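Local coordinates for pyridine nucleotide-disulfide oxidoreductase-like protein (Myceliophthora thermophila, PDB 5MQ6) that inserts one oxygen atom beside the carbonyl of ketones, polycyclic ones above all, to give esters or lactones, using FAD and NADPH, at residues T357-V365 and L388-A396. Numbering follows the deposited sequence.
Sequences TEMPAFSAV and LYKLDLPHA
Ala361 packs its CB directly on the side chain of Asp392, 3.3 Å from both Asp392 CB and Asp392 OD1, where the 3-10 turn at 360-362 meets helix 378-406. The alpha carbons of the pair are only 4.9 Å apart, and the methyl of alanine suits so close an approach of the two backbones. The apolar contacts proper run along the same helix. Leu391, its CG anti to the backbone N (chi1 -171°), lays CD1 3.9 Å from Pro360 CG while CD2 meets the proline carbonyl; its branched end thus reaches ring and backbone together. One turn earlier, Leu388 CD1 touches Ala364 CB at 3.8 Å, another place suited to a small residue.

At the other end, the imidazole of His395 lies beside Met359. The methionine CB sits over one ring face, offset toward the rim, and the bend at chi3 (67°) brings CE back to within 3.6 Å of His395 NE2. Glu358 O lies on the same side of the ring, 3.2 Å from His395 ND1 but well off the ring plane, so the angle is too poor for a hydrogen bond. The flat imidazole thus offers a face to the 358-359 chain, while Trp306 meets it edge-to-face and also binds the Glu358 carboxylate, as does Trp307. An alanine in place of His395 would probably leave the methionine methyl and the Trp306 ring without their shared partner and open a gap beside the 358-359 backbone.

Polar coupling is indirect. A single water accepts from Ala361 N and donates to Asp392 OD1 at 2.9 Å; a carboxylate oxygen suits this place because it can also hydrogen-bond Thr422. Within the turn, Ser363 OG donates to Pro360 O at 2.7 Å, in the carbonyl plane, tying the side chain back to the turn's own backbone.

With no direct hydrogen bond between the segments, the buried join between the 360-362 turn and helix 378-406 is made by close van der Waals contact, with polar coupling through the water.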
# COMPACT_ATOMS: atom_id res chain seq x y z
N THR A 357 -17.17 -2.27 7.96
CA THR A 357 -18.53 -2.34 7.42
C THR A 357 -19.43 -1.20 7.92
O THR A 357 -20.63 -1.20 7.62
CB THR A 357 -19.16 -3.74 7.69
OG1 THR A 357 -19.37 -3.93 9.10
CG2 THR A 357 -18.26 -4.81 7.23
N GLU A 358 -18.85 -0.24 8.65
CA GLU A 358 -19.57 0.86 9.28
C GLU A 358 -19.20 2.23 8.74
O GLU A 358 -19.42 3.25 9.42
CB GLU A 358 -19.34 0.87 10.81
CG GLU A 358 -19.97 -0.28 11.52
CD GLU A 358 -19.69 -0.29 13.03
OE1 GLU A 358 -20.64 -0.23 13.80
OE2 GLU A 358 -18.58 -0.38 13.47
N MET A 359 -18.61 2.24 7.56
CA MET A 359 -18.05 3.47 6.99
C MET A 359 -18.37 3.56 5.47
O MET A 359 -17.46 3.55 4.61
CB MET A 359 -16.56 3.51 7.30
CG MET A 359 -15.82 2.23 7.09
SD MET A 359 -14.04 2.52 7.42
CE MET A 359 -14.04 2.84 9.16
N PRO A 360 -19.67 3.64 5.13
CA PRO A 360 -20.11 3.69 3.74
C PRO A 360 -19.65 4.94 2.97
O PRO A 360 -19.56 4.89 1.77
CB PRO A 360 -21.65 3.64 3.88
CG PRO A 360 -21.89 4.38 5.18
CD PRO A 360 -20.80 3.82 6.07
N ALA A 361 -19.24 5.99 3.67
CA ALA A 361 -18.63 7.15 2.99
C ALA A 361 -17.21 6.89 2.58
O ALA A 361 -16.62 7.74 1.86
CB ALA A 361 -18.65 8.41 3.85
N PHE A 362 -16.62 5.76 3.00
CA PHE A 362 -15.32 5.40 2.34
C PHE A 362 -15.39 5.31 0.80
O PHE A 362 -14.38 5.50 0.08
CB PHE A 362 -14.68 4.15 2.94
CG PHE A 362 -13.19 4.08 2.79
CD1 PHE A 362 -12.36 4.92 3.53
CD2 PHE A 362 -12.60 3.11 1.94
CE1 PHE A 362 -10.95 4.85 3.39
CE2 PHE A 362 -11.23 3.06 1.78
CZ PHE A 362 -10.40 3.92 2.53
N SER A 363 -16.57 5.05 0.30
CA SER A 363 -16.84 5.02 -1.14
C SER A 363 -16.48 6.35 -1.84
O SER A 363 -16.25 6.39 -3.07
CB SER A 363 -18.36 4.76 -1.29
OG SER A 363 -19.08 5.86 -0.70
N ALA A 364 -16.39 7.43 -1.07
CA ALA A 364 -15.93 8.70 -1.59
C ALA A 364 -14.62 8.52 -2.32
O ALA A 364 -14.35 9.19 -3.26
CB ALA A 364 -15.73 9.74 -0.45
N VAL A 365 -13.76 7.68 -1.81
CA VAL A 365 -12.45 7.53 -2.42
C VAL A 365 -12.29 6.26 -3.20
O VAL A 365 -11.33 6.18 -3.93
CB VAL A 365 -11.25 7.65 -1.49
CG1 VAL A 365 -11.04 9.13 -1.13
CG2 VAL A 365 -11.38 6.73 -0.27
N LEU A 388 -22.08 12.81 0.09
CA LEU A 388 -21.01 12.07 0.77
C LEU A 388 -20.76 12.61 2.17
O LEU A 388 -20.61 11.82 3.09
CB LEU A 388 -19.71 12.13 -0.01
CG LEU A 388 -19.75 11.35 -1.32
CD1 LEU A 388 -18.50 11.71 -2.06
CD2 LEU A 388 -19.80 9.85 -1.07
N TYR A 389 -20.70 13.92 2.33
CA TYR A 389 -20.58 14.52 3.68
C TYR A 389 -21.73 14.08 4.65
O TYR A 389 -21.48 13.75 5.84
CB TYR A 389 -20.45 16.05 3.58
CG TYR A 389 -19.03 16.47 3.35
CD1 TYR A 389 -18.48 16.50 2.08
CD2 TYR A 389 -18.22 16.82 4.39
CE1 TYR A 389 -17.14 16.86 1.88
CE2 TYR A 389 -16.89 17.15 4.20
CZ TYR A 389 -16.37 17.18 2.93
OH TYR A 389 -15.04 17.51 2.74
N LYS A 390 -22.95 14.05 4.14
CA LYS A 390 -24.10 13.58 4.91
C LYS A 390 -23.99 12.11 5.18
O LYS A 390 -24.28 11.70 6.27
CB LYS A 390 -25.44 13.81 4.23
CG LYS A 390 -25.92 15.27 4.13
CD LYS A 390 -27.46 15.33 3.96
CE LYS A 390 -27.96 15.98 2.66
NZ LYS A 390 -28.41 17.39 2.86
N LEU A 391 -23.58 11.32 4.20
CA LEU A 391 -23.35 9.91 4.46
C LEU A 391 -22.32 9.61 5.57
O LEU A 391 -22.51 8.70 6.41
CB LEU A 391 -22.91 9.25 3.16
CG LEU A 391 -22.81 7.73 3.14
CD1 LEU A 391 -24.15 7.07 3.50
CD2 LEU A 391 -22.27 7.35 1.73
N ASP A 392 -21.25 10.38 5.60
CA ASP A 392 -20.19 10.17 6.57
C ASP A 392 -20.48 10.63 8.00
O ASP A 392 -19.82 10.16 8.98
CB ASP A 392 -18.94 10.86 6.11
CG ASP A 392 -17.73 10.32 6.80
OD1 ASP A 392 -17.62 9.10 6.93
OD2 ASP A 392 -16.90 11.15 7.24
N LEU A 393 -21.38 11.59 8.13
CA LEU A 393 -21.59 12.26 9.37
C LEU A 393 -21.82 11.30 10.57
O LEU A 393 -21.16 11.45 11.60
CB LEU A 393 -22.74 13.26 9.23
CG LEU A 393 -23.27 13.81 10.54
CD1 LEU A 393 -22.23 14.66 11.15
CD2 LEU A 393 -24.49 14.64 10.21
N PRO A 394 -22.69 10.31 10.41
CA PRO A 394 -22.93 9.48 11.58
C PRO A 394 -21.68 8.68 12.02
O PRO A 394 -21.37 8.63 13.24
CB PRO A 394 -24.03 8.54 11.12
CG PRO A 394 -24.73 9.26 10.02
CD PRO A 394 -23.70 10.06 9.35
N HIS A 395 -20.97 8.04 11.10
CA HIS A 395 -19.82 7.31 11.56
C HIS A 395 -18.76 8.25 12.15
O HIS A 395 -18.15 7.98 13.20
CB HIS A 395 -19.17 6.52 10.45
CG HIS A 395 -17.88 5.85 10.86
ND1 HIS A 395 -17.82 4.82 11.76
CD2 HIS A 395 -16.61 6.09 10.49
CE1 HIS A 395 -16.57 4.43 11.91
NE2 HIS A 395 -15.82 5.18 11.15
N ALA A 396 -18.53 9.37 11.48
CA ALA A 396 -17.51 10.30 11.91
C ALA A 396 -17.78 10.82 13.33
O ALA A 396 -16.86 10.93 14.12
CB ALA A 396 -17.45 11.44 10.95
O HOH W 1 -19.04 6.57 6.69